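Local structure of glycosyl hydrolase BlGH5_18 (Bifidobacterium longum subsp. infantis, 7LQX) at residues Glu50-Ile55 against Arg88-Ile93; Arg56-Asp61 against Leu331-Glu336; Gly208-Asp213 against Val220-Leu225; Ser261-Arg266 against Val367-Asp372. The protein probably hydrolyses glycosidic bonds during N-glycan breakdown, as a family 5 (subfamily 18) glycoside hydrolase of a gut bacterium. All coordinates share one frame; numbering follows the deposited sequence.

Interaction 1 of 4, residues Glu50-Ile55 against Arg88-Ile93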
loop_
_atom_site.group_PDB
_atom_site.type_symbol
_atom_site.label_atom_id
_atom_site.label_comp_id
_atom_site.label_asym_id
_atom_site.label_seq_id
_atom_site.Cartn_x
_atom_site.Cartn_y
_atom_site.Cartn_z
ATOM N N GLU A 50 27.669 -2.246 -8.438
ATOM C CA GLU A 50 28.280 -1.033 -8.966
ATOM C C GLU A 50 28.010 0.161 -8.058
ATOM O O GLU A 50 28.919 0.956 -7.791
ATOM C CB GLU A 50 27.781 -0.761 -10.381
ATOM C CG GLU A 50 28.437 0.448 -11.018
ATOM C CD GLU A 50 29.936 0.292 -11.200
ATOM O OE1 GLU A 50 30.475 -0.825 -11.015
ATOM O OE2 GLU A 50 30.586 1.303 -11.534
ATOM N N ASP A 51 26.764 0.313 -7.591
ATOM C CA ASP A 51 26.443 1.385 -6.654
ATOM C C ASP A 51 27.363 1.316 -5.440
ATOM O O ASP A 51 27.912 2.328 -4.989
ATOM C CB ASP A 51 24.997 1.259 -6.159
ATOM C CG ASP A 51 23.953 1.685 -7.176
ATOM O OD1 ASP A 51 24.298 2.196 -8.261
ATOM O OD2 ASP A 51 22.761 1.488 -6.847
HETATM N N MSE A 52 27.525 0.120 -4.884
HETATM C CA MSE A 52 28.318 -0.053 -3.678
HETATM C C MSE A 52 29.800 0.180 -3.918
HETATM O O MSE A 52 30.496 0.720 -3.056
HETATM C CB MSE A 52 28.122 -1.458 -3.112
HETATM C CG MSE A 52 26.736 -1.724 -2.611
HETATM SE SE MSE A 52 26.271 -0.764 -1.014
HETATM C CE MSE A 52 24.522 -1.585 -0.711
ATOM N N ARG A 53 30.290 -0.245 -5.084
ATOM C CA ARG A 53 31.678 0.023 -5.434
ATOM C C ARG A 53 31.946 1.523 -5.457
ATOM O O ARG A 53 32.939 1.999 -4.896
ATOM C CB ARG A 53 32.001 -0.612 -6.787
ATOM C CG ARG A 53 33.455 -0.484 -7.202
ATOM C CD ARG A 53 33.682 -0.998 -8.621
ATOM N NE ARG A 53 33.120 -0.092 -9.622
ATOM C CZ ARG A 53 33.738 0.997 -10.078
ATOM N NH1 ARG A 53 34.942 1.318 -9.626
ATOM N NH2 ARG A 53 33.149 1.769 -10.982
ATOM N N ARG A 54 31.051 2.290 -6.082
ATOM C CA ARG A 54 31.257 3.732 -6.176
ATOM C C ARG A 54 31.131 4.408 -4.816
ATOM O O ARG A 54 31.881 5.342 -4.509
ATOM C CB ARG A 54 30.279 4.309 -7.197
ATOM C CG ARG A 54 30.558 3.760 -8.594
ATOM C CD ARG A 54 29.815 4.483 -9.697
ATOM N NE ARG A 54 29.933 3.753 -10.958
ATOM C CZ ARG A 54 29.526 4.216 -12.136
ATOM N NH1 ARG A 54 29.669 3.473 -13.225
ATOM N NH2 ARG A 54 28.986 5.423 -12.227
ATOM N N ILE A 55 30.193 3.950 -3.986
ATOM C CA ILE A 55 30.068 4.471 -2.627
ATOM C C ILE A 55 31.338 4.192 -1.834
ATOM O O ILE A 55 31.881 5.081 -1.167
ATOM C CB ILE A 55 28.824 3.865 -1.952
ATOM C CG1 ILE A 55 27.554 4.411 -2.609
ATOM C CG2 ILE A 55 28.845 4.144 -0.450
ATOM C CD1 ILE A 55 26.321 3.598 -2.297
ATOM N N ARG A 88 19.143 -9.506 2.773
ATOM C CA ARG A 88 20.406 -10.135 3.139
ATOM C C ARG A 88 21.416 -10.021 2.006
ATOM O O ARG A 88 22.604 -9.774 2.247
ATOM C CB ARG A 88 20.176 -11.597 3.531
ATOM C CG ARG A 88 21.439 -12.322 3.964
ATOM C CD ARG A 88 21.165 -13.707 4.515
ATOM N NE ARG A 88 22.426 -14.393 4.776
ATOM C CZ ARG A 88 22.537 -15.620 5.269
ATOM N NH1 ARG A 88 21.454 -16.316 5.586
ATOM N NH2 ARG A 88 23.742 -16.140 5.454
ATOM N N ARG A 89 20.961 -10.175 0.760
ATOM C CA ARG A 89 21.870 -10.071 -0.374
ATOM C C ARG A 89 22.448 -8.667 -0.480
ATOM O O ARG A 89 23.639 -8.496 -0.764
ATOM C CB ARG A 89 21.149 -10.463 -1.665
ATOM C CG ARG A 89 21.999 -10.299 -2.916
ATOM C CD ARG A 89 23.023 -11.397 -3.091
ATOM N NE ARG A 89 23.619 -11.343 -4.425
ATOM C CZ ARG A 89 22.994 -11.710 -5.541
ATOM N NH1 ARG A 89 21.747 -12.155 -5.493
ATOM N NH2 ARG A 89 23.616 -11.629 -6.709
HETATM N N MSE A 90 21.624 -7.649 -0.258
HETATM C CA MSE A 90 22.112 -6.279 -0.348
HETATM C C MSE A 90 23.165 -6.013 0.724
HETATM O O MSE A 90 24.181 -5.369 0.454
HETATM C CB MSE A 90 20.951 -5.299 -0.235
HETATM C CG MSE A 90 21.381 -3.859 -0.403
HETATM SE SE MSE A 90 19.907 -2.639 -0.421
HETATM C CE MSE A 90 19.212 -3.063 -2.127
ATOM N N VAL A 91 22.904 -6.510 1.935
ATOM C CA VAL A 91 23.890 -6.443 3.009
ATOM C C VAL A 91 25.160 -7.181 2.613
ATOM O O VAL A 91 26.276 -6.683 2.801
ATOM C CB VAL A 91 23.289 -7.009 4.309
ATOM C CG1 VAL A 91 24.378 -7.202 5.343
ATOM C CG2 VAL A 91 22.179 -6.108 4.804
ATOM N N HIS A 92 25.001 -8.390 2.065
ATOM C CA HIS A 92 26.140 -9.192 1.644
ATOM C C HIS A 92 26.998 -8.438 0.641
ATOM O O HIS A 92 28.232 -8.462 0.729
ATOM C CB HIS A 92 25.636 -10.504 1.045
ATOM C CG HIS A 92 26.715 -11.509 0.797
ATOM N ND1 HIS A 92 27.364 -12.166 1.818
ATOM C CD2 HIS A 92 27.260 -11.964 -0.354
ATOM C CE1 HIS A 92 28.262 -12.988 1.304
ATOM N NE2 HIS A 92 28.219 -12.884 -0.011
ATOM N N ILE A 93 26.365 -7.751 -0.310
ATOM C CA ILE A 93 27.108 -7.024 -1.332
ATOM C C ILE A 93 27.840 -5.834 -0.728
ATOM O O ILE A 93 28.994 -5.557 -1.074
ATOM C CB ILE A 93 26.163 -6.610 -2.476
ATOM C CG1 ILE A 93 25.669 -7.847 -3.228
ATOM C CG2 ILE A 93 26.860 -5.645 -3.414
ATOM C CD1 ILE A 93 24.527 -7.566 -4.202
#
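Met52 and Ile93 mark the closest passage of two helical backbones, with 7.5 Å between the CA of Met52 and the CA of Ile93. Here helix 45-57 lies beside helix 81-96 in the outer layer of a (β/α)8 barrel, the fold of glycoside hydrolase family 5. The two helices follow the first and second barrel strands, and they show how neighbours in this layer can meet through a few apolar side chains.

Met52, a selenomethionine like Met90, does most of the reaching. Its chain bends at chi2 (-70°) and crosses both partners at about a right angle. The near end, Met52 CG, rests on the methyl branch Ile93 CG2 at 4.0 Å. The far end, Met52 CE, lies 3.9 Å from Met90 CG, meeting that chain near its root and not at its selenium. Tyr30 and Val63 of the barrel side also touch Met52, while Trp45, on the first helix, packs on both Met90 and Ile93.

The CB of Glu50 points away from the second helix, and its carboxylate joins Arg53 and Arg54 in a salt-bridge network. Each arginine binds side-on through NE and one NH group. Arg53 spans both carboxylate oxygens, whereas Arg54 spends both donors on one, so that Glu50 OE2 accepts three N-H bonds, including one of 2.6 Å from Arg54 NE.

Interaction 2 of 4, residues Arg56-Asp61 against Leu331-Glu336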
loop_
_atom_site.group_PDB
_atom_site.type_symbol
_atom_site.label_atom_id
_atom_site.label_comp_id
_atom_site.label_asym_id
_atom_site.label_seq_id
_atom_site.Cartn_x
_atom_site.Cartn_y
_atom_site.Cartn_z
ATOM N N ARG A 56 31.839 2.956 -1.904
ATOM C CA ARG A 56 33.068 2.630 -1.187
ATOM C C ARG A 56 34.213 3.525 -1.642
ATOM O O ARG A 56 35.058 3.929 -0.833
ATOM C CB ARG A 56 33.432 1.160 -1.409
ATOM C CG ARG A 56 34.804 0.746 -0.864
ATOM C CD ARG A 56 34.916 0.898 0.651
ATOM N NE ARG A 56 36.258 0.562 1.134
ATOM C CZ ARG A 56 37.288 1.410 1.158
ATOM N NH1 ARG A 56 37.146 2.657 0.730
ATOM N NH2 ARG A 56 38.472 1.012 1.613
ATOM N N ASN A 57 34.264 3.835 -2.938
ATOM C CA ASN A 57 35.364 4.623 -3.480
ATOM C C ASN A 57 35.340 6.073 -3.016
ATOM O O ASN A 57 36.356 6.762 -3.146
ATOM C CB ASN A 57 35.375 4.518 -5.002
ATOM C CG ASN A 57 35.921 3.188 -5.478
ATOM O OD1 ASN A 57 36.492 2.426 -4.695
ATOM N ND2 ASN A 57 35.753 2.899 -6.757
ATOM N N LEU A 58 34.221 6.548 -2.465
ATOM C CA LEU A 58 34.193 7.824 -1.767
ATOM C C LEU A 58 34.877 7.773 -0.410
ATOM O O LEU A 58 34.982 8.815 0.255
ATOM C CB LEU A 58 32.752 8.261 -1.515
ATOM C CG LEU A 58 31.896 8.671 -2.703
ATOM C CD1 LEU A 58 30.521 9.081 -2.174
ATOM C CD2 LEU A 58 32.550 9.793 -3.488
ATOM N N GLY A 59 35.316 6.599 0.027
ATOM C CA GLY A 59 35.850 6.446 1.361
ATOM C C GLY A 59 34.807 6.190 2.421
ATOM O O GLY A 59 35.033 6.518 3.594
HETATM N N MSE A 60 33.667 5.623 2.049
HETATM C CA MSE A 60 32.611 5.320 3.001
HETATM C C MSE A 60 32.884 3.993 3.689
HETATM O O MSE A 60 33.441 3.073 3.086
HETATM C CB MSE A 60 31.267 5.238 2.284
HETATM C CG MSE A 60 30.891 6.492 1.539
HETATM SE SE MSE A 60 30.620 8.031 2.682
HETATM C CE MSE A 60 32.328 8.882 2.516
ATOM N N ASP A 61 32.485 3.890 4.955
ATOM C CA ASP A 61 32.635 2.654 5.705
ATOM C C ASP A 61 31.313 1.960 6.002
ATOM O O ASP A 61 31.329 0.851 6.542
ATOM C CB ASP A 61 33.427 2.905 6.997
ATOM C CG ASP A 61 32.760 3.912 7.905
ATOM O OD1 ASP A 61 31.666 3.611 8.417
ATOM O OD2 ASP A 61 33.325 5.005 8.096
ATOM N N LEU A 331 19.045 15.171 -3.849
ATOM C CA LEU A 331 19.721 14.971 -2.568
ATOM C C LEU A 331 20.893 14.003 -2.635
ATOM O O LEU A 331 21.585 13.825 -1.628
ATOM C CB LEU A 331 18.711 14.522 -1.510
ATOM C CG LEU A 331 17.839 15.646 -0.947
ATOM C CD1 LEU A 331 16.684 15.047 -0.144
ATOM C CD2 LEU A 331 18.628 16.602 -0.084
ATOM N N GLY A 332 21.180 13.414 -3.788
ATOM C CA GLY A 332 22.264 12.463 -3.873
ATOM C C GLY A 332 23.644 13.096 -3.862
ATOM O O GLY A 332 23.847 14.277 -4.158
ATOM N N LEU A 333 24.618 12.240 -3.532
ATOM C CA LEU A 333 26.029 12.524 -3.756
ATOM C C LEU A 333 26.447 12.148 -5.172
ATOM O O LEU A 333 27.430 12.688 -5.685
ATOM C CB LEU A 333 26.876 11.734 -2.756
ATOM C CG LEU A 333 26.628 11.999 -1.276
ATOM C CD1 LEU A 333 27.585 11.119 -0.468
ATOM C CD2 LEU A 333 26.795 13.460 -0.945
ATOM N N PHE A 334 25.726 11.212 -5.786
ATOM C CA PHE A 334 25.876 10.836 -7.182
ATOM C C PHE A 334 24.595 11.224 -7.903
ATOM O O PHE A 334 23.506 11.186 -7.319
ATOM C CB PHE A 334 26.047 9.320 -7.333
ATOM C CG PHE A 334 27.289 8.787 -6.705
ATOM C CD1 PHE A 334 28.477 8.748 -7.412
ATOM C CD2 PHE A 334 27.281 8.327 -5.405
ATOM C CE1 PHE A 334 29.631 8.255 -6.833
ATOM C CE2 PHE A 334 28.438 7.837 -4.816
ATOM C CZ PHE A 334 29.610 7.802 -5.531
ATOM N N ASP A 335 24.721 11.603 -9.172
ATOM C CA ASP A 335 23.550 11.955 -9.963
ATOM C C ASP A 335 22.830 10.689 -10.424
ATOM O O ASP A 335 23.244 9.562 -10.141
ATOM C CB ASP A 335 23.919 12.937 -11.076
ATOM C CG ASP A 335 24.826 12.346 -12.125
ATOM O OD1 ASP A 335 24.793 11.118 -12.364
ATOM O OD2 ASP A 335 25.580 13.141 -12.733
ATOM N N GLU A 336 21.721 10.880 -11.141
ATOM C CA GLU A 336 20.873 9.763 -11.545
ATOM C C GLU A 336 21.501 8.903 -12.628
ATOM O O GLU A 336 20.902 7.893 -13.020
ATOM C CB GLU A 336 19.499 10.257 -12.009
ATOM C CG GLU A 336 19.504 10.994 -13.353
ATOM C CD GLU A 336 18.108 11.253 -13.884
ATOM O OE1 GLU A 336 17.198 10.468 -13.555
ATOM O OE2 GLU A 336 17.913 12.228 -14.642
#
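Leu58 meets Phe334 and Leu333 in an entirely apolar contact, and one methyl group, Leu58 CD1, serves both partners. The Leu58 and Phe334 side chains arrive from opposite directions, and the methyl comes at the ring obliquely, 3.6 Å from Phe334 CE2. Further back on the branch, Leu58 CG lies 3.7 Å from Phe334 CZ. The same CD1 touches Leu333 CD1 at 4.0 Å, so it bridges a ring and a leucine from consecutive residues. Replacing Leu58 by an alanine would probably open a gap beside the Phe334 ring and leave Leu333 CD1 without its methyl neighbour.

The backbone bonding lies next to the contact and within one segment. Just after Leu58, Gly59 leaves helical geometry in a Schellman motif, its positive phi (86°) turning the chain toward barrel strand 62-65, and Gly59 N binds Arg56 O at 2.8 Å.

Other packing ties the loop to the rest of the barrel: Leu333 also touches Ile343 and Phe347 of helix 342-354, and the Phe334 ring meets that of His315. Between the segments themselves the adhesion is all van der Waals and hydrophobic, which implies that the fit of buried shapes, without directional bonds, joins the chain just after the first barrel helix to the loop after the last strand.

Interaction 3 of 4, residues Gly208-Asp213 against Val220-Leu225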
loop_
_atom_site.group_PDB
_atom_site.type_symbol
_atom_site.label_atom_id
_atom_site.label_comp_id
_atom_site.label_asym_id
_atom_site.label_seq_id
_atom_site.Cartn_x
_atom_site.Cartn_y
_atom_site.Cartn_z
ATOM N N GLY A 208 10.320 16.065 15.072
ATOM C CA GLY A 208 9.200 16.238 15.976
ATOM C C GLY A 208 9.485 15.731 17.378
ATOM O O GLY A 208 8.934 16.247 18.353
ATOM N N VAL A 209 10.336 14.710 17.503
ATOM C CA VAL A 209 10.671 14.199 18.829
ATOM C C VAL A 209 11.303 15.289 19.686
ATOM O O VAL A 209 11.074 15.344 20.900
ATOM C CB VAL A 209 11.556 12.939 18.725
ATOM C CG1 VAL A 209 12.946 13.263 18.203
ATOM C CG2 VAL A 209 11.639 12.235 20.070
ATOM N N TRP A 210 12.081 16.186 19.073
ATOM C CA TRP A 210 12.769 17.244 19.805
ATOM C C TRP A 210 11.945 18.513 19.922
ATOM O O TRP A 210 12.130 19.283 20.867
ATOM C CB TRP A 210 14.115 17.601 19.128
ATOM C CG TRP A 210 14.961 16.393 18.940
ATOM C CD1 TRP A 210 15.260 15.791 17.763
ATOM C CD2 TRP A 210 15.560 15.589 19.965
ATOM N NE1 TRP A 210 16.014 14.665 17.982
ATOM C CE2 TRP A 210 16.204 14.517 19.328
ATOM C CE3 TRP A 210 15.621 15.678 21.355
ATOM C CZ2 TRP A 210 16.896 13.540 20.030
ATOM C CZ3 TRP A 210 16.305 14.700 22.049
ATOM C CH2 TRP A 210 16.937 13.651 21.384
ATOM N N TYR A 211 11.049 18.751 18.983
ATOM C CA TYR A 211 10.503 20.072 18.777
ATOM C C TYR A 211 8.999 20.181 19.006
ATOM O O TYR A 211 8.487 21.303 19.056
ATOM C CB TYR A 211 10.819 20.520 17.342
ATOM C CG TYR A 211 12.282 20.740 17.001
ATOM C CD1 TYR A 211 13.257 20.915 17.979
ATOM C CD2 TYR A 211 12.675 20.804 15.674
ATOM C CE1 TYR A 211 14.572 21.159 17.623
ATOM C CE2 TYR A 211 13.981 21.044 15.321
ATOM C CZ TYR A 211 14.928 21.227 16.296
ATOM O OH TYR A 211 16.242 21.486 15.959
ATOM N N LEU A 212 8.279 19.075 19.155
ATOM C CA LEU A 212 6.826 19.121 19.249
ATOM C C LEU A 212 6.342 18.754 20.645
ATOM O O LEU A 212 6.550 17.626 21.103
ATOM C CB LEU A 212 6.200 18.139 18.266
ATOM C CG LEU A 212 6.302 18.488 16.794
ATOM C CD1 LEU A 212 5.723 17.347 15.970
ATOM C CD2 LEU A 212 5.570 19.785 16.509
ATOM N N ASP A 213 5.647 19.675 21.301
ATOM C CA ASP A 213 5.069 19.356 22.596
ATOM C C ASP A 213 3.921 18.370 22.443
ATOM O O ASP A 213 3.230 18.341 21.424
ATOM C CB ASP A 213 4.599 20.624 23.291
ATOM C CG ASP A 213 5.749 21.397 23.867
ATOM O OD1 ASP A 213 6.429 20.857 24.770
ATOM O OD2 ASP A 213 6.016 22.505 23.367
ATOM N N VAL A 220 13.486 11.781 25.977
ATOM C CA VAL A 220 14.031 10.754 26.861
ATOM C C VAL A 220 14.110 9.405 26.150
ATOM O O VAL A 220 15.111 8.686 26.269
ATOM C CB VAL A 220 13.232 10.690 28.178
ATOM C CG1 VAL A 220 13.557 9.422 28.954
ATOM C CG2 VAL A 220 13.511 11.937 29.022
ATOM N N GLN A 221 13.077 9.040 25.381
ATOM C CA GLN A 221 13.142 7.786 24.637
ATOM C C GLN A 221 14.271 7.825 23.610
ATOM O O GLN A 221 15.029 6.857 23.457
ATOM C CB GLN A 221 11.827 7.531 23.899
ATOM C CG GLN A 221 10.616 7.281 24.747
ATOM C CD GLN A 221 9.339 7.567 23.981
ATOM O OE1 GLN A 221 9.383 8.029 22.848
ATOM N NE2 GLN A 221 8.195 7.318 24.610
ATOM N N ALA A 222 14.378 8.931 22.872
ATOM C CA ALA A 222 15.367 9.006 21.809
ATOM C C ALA A 222 16.777 8.889 22.357
ATOM O O ALA A 222 17.651 8.309 21.706
ATOM C CB ALA A 222 15.223 10.320 21.042
ATOM N N ALA A 223 17.013 9.427 23.546
ATOM C CA ALA A 223 18.354 9.535 24.103
ATOM C C ALA A 223 18.659 8.458 25.135
ATOM O O ALA A 223 19.722 8.505 25.764
ATOM C CB ALA A 223 18.562 10.936 24.690
ATOM N N ASN A 224 17.769 7.487 25.314
ATOM C CA ASN A 224 18.029 6.414 26.268
ATOM C C ASN A 224 17.630 5.028 25.793
ATOM O O ASN A 224 18.270 4.059 26.206
ATOM C CB ASN A 224 17.358 6.695 27.610
ATOM C CG ASN A 224 17.938 7.903 28.270
ATOM O OD1 ASN A 224 18.979 7.827 28.933
ATOM N ND2 ASN A 224 17.314 9.039 28.060
ATOM N N LEU A 225 16.615 4.883 24.958
ATOM C CA LEU A 225 16.236 3.570 24.458
ATOM C C LEU A 225 16.990 3.290 23.170
ATOM O O LEU A 225 17.174 4.186 22.340
ATOM C CB LEU A 225 14.728 3.490 24.226
ATOM C CG LEU A 225 13.912 3.644 25.510
ATOM C CD1 LEU A 225 12.419 3.577 25.192
ATOM C CD2 LEU A 225 14.272 2.608 26.575
#
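Ala222, Trp210 and Val209 carry this contact, in which a single methyl group is met by two consecutive side chains. Both segments belong to the connection between the fifth and sixth strands of the (β/α)8 barrel, where the short helix 208-211 packs against helix 219-224. The backbones come nearest at Val209 and Ala222, whose CA atoms are 7.6 Å apart, a spacing consistent with the small alanine side chain.

Ala222 points its CB toward the first helix. The far rim of the indole reaches it with two atoms, Trp210 CZ2 and Trp210 CH2, each 3.8 Å from Ala222 CB. This approach is oblique. Although the CB of Trp210 does not itself face the second helix, its long ring system spans the distance and continues to Leu257 and Ser261 of helix 248-264 and to Thr229 of the next barrel strand.

Val209 divides its branches between two tasks. Val209 CG2 completes the setting of the alanine, 4.2 Å from Ala222 CB. Val209 CG1 takes the crowded position between backbone N and carbonyl carbon (chi1 69°), and there it sits over one face of the Trp210 ring, 3.3 Å above the plane and offset toward the rim. The indole is thus backed by the residue that precedes it.

Beyond the apolar core, Asn224 turns its side chain back on the preceding turn: Asn224 ND2 donates to Val220 O at 2.9 Å, nearly straight at 164°, in the carbonyl plane and on a lone pair.

Interaction 4 of 4, residues Ser261-Arg266 against Val367-Asp372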
loop_
_atom_site.group_PDB
_atom_site.type_symbol
_atom_site.label_atom_id
_atom_site.label_comp_id
_atom_site.label_asym_id
_atom_site.label_seq_id
_atom_site.Cartn_x
_atom_site.Cartn_y
_atom_site.Cartn_z
ATOM N N SER A 261 20.261 16.452 22.197
ATOM C CA SER A 261 20.008 15.081 22.614
ATOM C C SER A 261 20.815 14.719 23.852
ATOM O O SER A 261 20.328 13.987 24.717
ATOM C CB SER A 261 20.283 14.121 21.455
ATOM O OG SER A 261 21.665 13.897 21.222
ATOM N N ARG A 262 22.029 15.251 23.974
ATOM C CA ARG A 262 22.862 14.947 25.130
ATOM C C ARG A 262 22.230 15.412 26.432
ATOM O O ARG A 262 22.510 14.837 27.492
ATOM C CB ARG A 262 24.235 15.591 24.972
ATOM C CG ARG A 262 25.112 14.950 23.912
ATOM C CD ARG A 262 26.410 15.716 23.819
ATOM N NE ARG A 262 27.266 15.518 24.989
ATOM C CZ ARG A 262 28.262 16.326 25.341
ATOM N NH1 ARG A 262 28.494 17.439 24.665
ATOM N NH2 ARG A 262 29.019 16.022 26.386
ATOM N N ALA A 263 21.413 16.462 26.393
ATOM C CA ALA A 263 20.758 16.910 27.615
ATOM C C ALA A 263 19.955 15.787 28.252
ATOM O O ALA A 263 19.828 15.729 29.481
ATOM C CB ALA A 263 19.830 18.082 27.302
ATOM N N PHE A 264 19.391 14.895 27.434
ATOM C CA PHE A 264 18.452 13.883 27.902
ATOM C C PHE A 264 19.066 12.503 28.073
ATOM O O PHE A 264 18.404 11.622 28.631
ATOM C CB PHE A 264 17.233 13.841 26.955
ATOM C CG PHE A 264 16.622 15.191 26.761
ATOM C CD1 PHE A 264 15.795 15.736 27.722
ATOM C CD2 PHE A 264 16.946 15.959 25.654
ATOM C CE1 PHE A 264 15.281 17.006 27.567
ATOM C CE2 PHE A 264 16.443 17.221 25.504
ATOM C CZ PHE A 264 15.614 17.749 26.455
ATOM N N ALA A 265 20.282 12.280 27.590
ATOM C CA ALA A 265 20.925 10.977 27.706
ATOM C C ALA A 265 21.424 10.791 29.131
ATOM O O ALA A 265 22.233 11.589 29.613
ATOM C CB ALA A 265 22.104 10.904 26.741
ATOM N N ARG A 266 20.960 9.740 29.802
ATOM C CA ARG A 266 21.453 9.475 31.148
ATOM C C ARG A 266 22.880 8.944 31.133
ATOM O O ARG A 266 23.602 9.092 32.125
ATOM C CB ARG A 266 20.529 8.490 31.861
ATOM C CG ARG A 266 19.108 8.999 32.028
ATOM C CD ARG A 266 18.269 8.074 32.893
ATOM N NE ARG A 266 18.054 6.759 32.296
ATOM C CZ ARG A 266 17.039 6.457 31.490
ATOM N NH1 ARG A 266 16.137 7.374 31.174
ATOM N NH2 ARG A 266 16.922 5.231 31.003
ATOM N N VAL A 367 22.949 25.845 28.039
ATOM C CA VAL A 367 21.600 26.369 28.203
ATOM C C VAL A 367 20.780 25.333 28.963
ATOM O O VAL A 367 20.857 24.131 28.668
ATOM C CB VAL A 367 20.965 26.703 26.844
ATOM C CG1 VAL A 367 19.588 27.314 27.052
ATOM C CG2 VAL A 367 21.855 27.660 26.044
ATOM N N VAL A 368 20.015 25.802 29.947
ATOM C CA VAL A 368 19.252 24.937 30.840
ATOM C C VAL A 368 17.822 24.790 30.337
ATOM O O VAL A 368 17.123 25.782 30.109
ATOM C CB VAL A 368 19.265 25.500 32.275
ATOM C CG1 VAL A 368 18.449 24.613 33.181
ATOM C CG2 VAL A 368 20.688 25.631 32.787
ATOM N N ILE A 369 17.376 23.544 30.223
ATOM C CA ILE A 369 16.025 23.195 29.795
ATOM C C ILE A 369 15.270 22.659 31.004
ATOM O O ILE A 369 15.623 21.603 31.544
ATOM C CB ILE A 369 16.066 22.134 28.683
ATOM C CG1 ILE A 369 16.824 22.639 27.458
ATOM C CG2 ILE A 369 14.662 21.727 28.274
ATOM C CD1 ILE A 369 17.126 21.562 26.422
ATOM N N GLU A 370 14.222 23.370 31.419
ATOM C CA GLU A 370 13.371 22.894 32.502
ATOM C C GLU A 370 12.606 21.657 32.050
ATOM O O GLU A 370 12.007 21.643 30.968
ATOM C CB GLU A 370 12.380 23.981 32.914
ATOM C CG GLU A 370 13.006 25.126 33.683
ATOM C CD GLU A 370 13.478 24.720 35.071
ATOM O OE1 GLU A 370 12.848 23.839 35.697
ATOM O OE2 GLU A 370 14.486 25.284 35.540
ATOM N N VAL A 371 12.609 20.625 32.890
ATOM C CA VAL A 371 12.009 19.347 32.534
ATOM C C VAL A 371 10.895 18.981 33.506
ATOM O O VAL A 371 10.848 19.449 34.649
ATOM C CB VAL A 371 13.050 18.214 32.421
ATOM C CG1 VAL A 371 13.973 18.464 31.244
ATOM C CG2 VAL A 371 13.855 18.067 33.702
ATOM N N ASP A 372 9.980 18.140 33.013
ATOM C CA ASP A 372 8.844 17.642 33.782
ATOM C C ASP A 372 9.282 16.435 34.607
ATOM O O ASP A 372 10.466 16.101 34.685
ATOM C CB ASP A 372 7.656 17.342 32.861
ATOM C CG ASP A 372 7.902 16.171 31.896
ATOM O OD1 ASP A 372 8.823 15.360 32.117
ATOM O OD2 ASP A 372 7.160 16.061 30.896
#
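Ala263 and Phe264, toward the C-terminal part of helix 248-264, lie across from the end of strand 365-369 and the chain that follows it, with CA atoms 8.2 Å apart between Ala263 and Ile369 and 9.6 Å apart between Phe264 and Val371. Ile369 and Val371 both direct their CB toward the helix, as alternate residues of an extended chain can.

The aromatic ring is the main helical contributor. With CG beside its backbone N and anti to the carbonyl carbon, a chi1 of -53° carries the Phe264 ring to Ile369 and Val371, although its CB does not point straight at the partner. Phe264 CZ meets the terminal methyl Ile369 CD1 at 4.1 Å; the two side chains cross at about a right angle, and the methyl approaches the ring obliquely.

The contact joins two units of the protein. Helix 248-264 follows the sixth strand of the (β/α)8 barrel, whereas strand 365-369 lies in the middle of a separate three-stranded parallel sheet, whose neighbouring strand 403-407 supplies Leu405 to touch both Ala263 and Ile369. On the barrel side, Pro219 and Ala223 pack against Phe264.

Val371 uses a different part of the ring. Its CG1 lies at the edge, near the ring plane, 4.2 Å from Phe264 CE1, and the two side chains run alongside each other, pointing opposite ways. Ala263 plays two parts: its CB lies 3.9 Å above one face of the Phe264 ring, offset toward the rim, and the same Ala263 CB looks across to Ile369 CD1 at 4.5 Å.

From the N terminus, helix 45-57 opens interactions 1 and 2 in succession. Interaction 1 closes first, at 88-93, joining the helices 45-57 and 81-96 that follow the first two barrel strands; interaction 2 closes only at 331-336, so the two cross, and they touch where Ile55 CG1 packs against Phe334 CE2. Within the long span of interaction 2, interaction 3 closes a short loop between the fifth and sixth strands. Interaction 4 starts at 261-266 and ends at 367-372, crossing interaction 2 and tying the barrel to the small C-terminal sheet. Interactions 3 and 4 adjoin through probable hydrogen bonds between the Asn224 side chain and the backbone of Phe264 and Arg266, with centres about 30 Å or more from those of interactions 1 and 2.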